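Local coordinates for cDNA FLJ56608, highly similar to Homo sapiens chloride channel, calcium activated, family member 1 (CLCA1), mRNA (Homo sapiens, PDB 6PYO), which may take part in mediating calcium-activated chloride conductance as a secreted, self-cleaving channel regulator, represented here by its von Willebrand factor type A (VWA) domain, at residues Tyr102-Asp105 and Gly106-Ile109. Sequence-based numbering, arbitrary orientation.
Sequences YPTD and GSEI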
ATOM      1  N   TYR A 102      -9.832   7.190  11.475  1.00 38.85           N
ATOM      2  CA  TYR A 102      -8.662   7.529  12.267  1.00 39.05           C
ATOM      3  C   TYR A 102      -7.822   8.583  11.562  1.00 40.35           C
ATOM      4  O   TYR A 102      -7.853   8.697  10.331  1.00 41.24           O
ATOM      5  CB  TYR A 102      -7.803   6.280  12.520  1.00 39.61           C
ATOM      6  CG  TYR A 102      -8.535   5.186  13.276  1.00 41.50           C
ATOM      7  CD1 TYR A 102      -8.938   5.380  14.598  1.00 43.05           C
ATOM      8  CD2 TYR A 102      -8.799   3.952  12.692  1.00 39.54           C
ATOM      9  CE1 TYR A 102      -9.605   4.381  15.308  1.00 41.16           C
ATOM     10  CE2 TYR A 102      -9.471   2.954  13.384  1.00 37.05           C
ATOM     11  CZ  TYR A 102      -9.878   3.172  14.687  1.00 42.06           C
ATOM     12  OH  TYR A 102     -10.547   2.164  15.369  1.00 44.57           O
ATOM     13  N   PRO A 103      -7.025   9.332  12.317  1.00 46.19           N
ATOM     14  CA  PRO A 103      -5.961  10.132  11.692  1.00 36.58           C
ATOM     15  C   PRO A 103      -4.919   9.260  11.006  1.00 41.95           C
ATOM     16  O   PRO A 103      -4.735   8.081  11.320  1.00 30.97           O
ATOM     17  CB  PRO A 103      -5.336  10.899  12.864  1.00 48.47           C
ATOM     18  CG  PRO A 103      -6.072  10.453  14.127  1.00 53.27           C
ATOM     19  CD  PRO A 103      -6.905   9.262  13.788  1.00 49.24           C
ATOM     20  N   THR A 104      -4.219   9.871  10.047  1.00 40.02           N
ATOM     21  CA  THR A 104      -3.158   9.190   9.325  1.00 35.55           C
ATOM     22  C   THR A 104      -1.806   9.309  10.017  1.00 33.63           C
ATOM     23  O   THR A 104      -0.921   8.481   9.771  1.00 36.06           O
ATOM     24  CB  THR A 104      -3.053   9.742   7.898  1.00 39.94           C
ATOM     25  OG1 THR A 104      -3.128  11.177   7.929  1.00 36.97           O
ATOM     26  CG2 THR A 104      -4.177   9.212   7.043  1.00 39.96           C
ATOM     27  N   ASP A 105      -1.635  10.274  10.911  1.00 39.52           N
ATOM     28  CA  ASP A 105      -0.352  10.422  11.621  1.00 45.47           C
ATOM     29  C   ASP A 105      -0.032   9.165  12.434  1.00 39.71           C
ATOM     30  O   ASP A 105      -0.757   8.807  13.364  1.00 42.39           O
ATOM     31  CB  ASP A 105      -0.388  11.654  12.532  1.00 46.38           C
ATOM     32  CG  ASP A 105       1.019  12.268  12.794  1.00 59.59           C
ATOM     33  OD1 ASP A 105       2.053  11.537  12.799  1.00 52.15           O
ATOM     34  OD2 ASP A 105       1.083  13.505  13.010  1.00 59.91           O
ATOM     35  N   GLY A 106       1.065   8.508  12.097  1.00 37.20           N
ATOM     36  CA  GLY A 106       1.416   7.240  12.689  1.00 34.00           C
ATOM     37  C   GLY A 106       0.748   6.021  12.090  1.00 34.59           C
ATOM     38  O   GLY A 106       1.036   4.908  12.536  1.00 37.54           O
ATOM     39  N   SER A 107      -0.138   6.186  11.108  1.00 38.68           N
ATOM     40  CA  SER A 107      -0.601   5.068  10.301  1.00 36.41           C
ATOM     41  C   SER A 107       0.469   4.677   9.281  1.00 35.57           C
ATOM     42  O   SER A 107       1.400   5.429   9.000  1.00 38.06           O
ATOM     43  CB  SER A 107      -1.922   5.415   9.604  1.00 35.77           C
ATOM     44  OG  SER A 107      -1.716   6.313   8.529  1.00 41.47           O
ATOM     45  N   GLU A 108       0.355   3.457   8.772  1.00 35.35           N
ATOM     46  CA  GLU A 108       1.289   2.906   7.813  1.00 33.64           C
ATOM     47  C   GLU A 108       0.621   2.600   6.465  1.00 29.32           C
ATOM     48  O   GLU A 108      -0.522   2.130   6.412  1.00 35.59           O
ATOM     49  CB  GLU A 108       1.902   1.647   8.378  1.00 29.67           C
ATOM     50  CG  GLU A 108       2.762   1.878   9.672  1.00 36.88           C
ATOM     51  CD  GLU A 108       3.136   0.583  10.346  1.00 32.52           C
ATOM     52  OE1 GLU A 108       4.090  -0.087   9.876  1.00 35.26           O
ATOM     53  OE2 GLU A 108       2.441   0.188  11.325  1.00 36.61           O
ATOM     54  N   ILE A 109       1.351   2.873   5.383  1.00 36.12           N
ATOM     55  CA  ILE A 109       1.046   2.402   4.031  1.00 32.65           C
ATOM     56  C   ILE A 109       2.120   1.382   3.637  1.00 37.60           C
ATOM     57  O   ILE A 109       3.315   1.596   3.882  1.00 36.07           O
ATOM     58  CB  ILE A 109       0.999   3.574   3.043  1.00 41.02           C
ATOM     59  CG1 ILE A 109      -0.352   4.296   3.099  1.00 43.85           C
ATOM     60  CG2 ILE A 109       1.274   3.063   1.652  1.00 34.68           C
ATOM     61  CD1 ILE A 109      -0.713   4.828   4.425  1.00 43.44           C
TER
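S107 folds back on T104 and grips its carbonyl oxygen twice. The backbone N of S107 donates to T104 O at 2.8 Å, closing a type II beta turn from T104 to S107, and the hydroxyl OG of S107 donates to the same oxygen at 2.6 Å. The two donors approach differently: OG lies in the carbonyl plane on a lone pair, whereas the amide sits above that plane, 48° out of it. OG can double the turn bond because it is turned between its own backbone N and carbonyl carbon (chi1 74°), which points it at T104 O. It also comes alongside the T104 side chain, 3.7 Å from T104 CB, with the methyl CG2 a little farther off. The threonine hydroxyl takes no part in this grip; OG1 bonds instead to the carbonyl oxygen of S130. An alanine in place of S107 would probably leave T104 O with the turn's amide bond but no in-plane donor, making the turn less firmly fixed. At the bend, D105 and G106 hold the two central positions. The CB of D105 points away from the residues that follow, and its carboxylate, CG anti to the backbone N, makes no hydrogen bond across the turn, while G106 has a positive phi of 83°, where a beta carbon would jam against D105 O. The turn ends the connection from helix 87-99 into strand 108-113, a central strand of the VWA domain's sheet. T104 and S107 both rest on I98 of that helix, and S107 also touches I8 of strand 8-14. Backbone bonds from G106 to G131 and from S107 to I133 tie the turn to the loop before strand 133-138 and to the strand's first residue, and E108 pairs with I8 and C10 of strand 8-14 on entering the sheet.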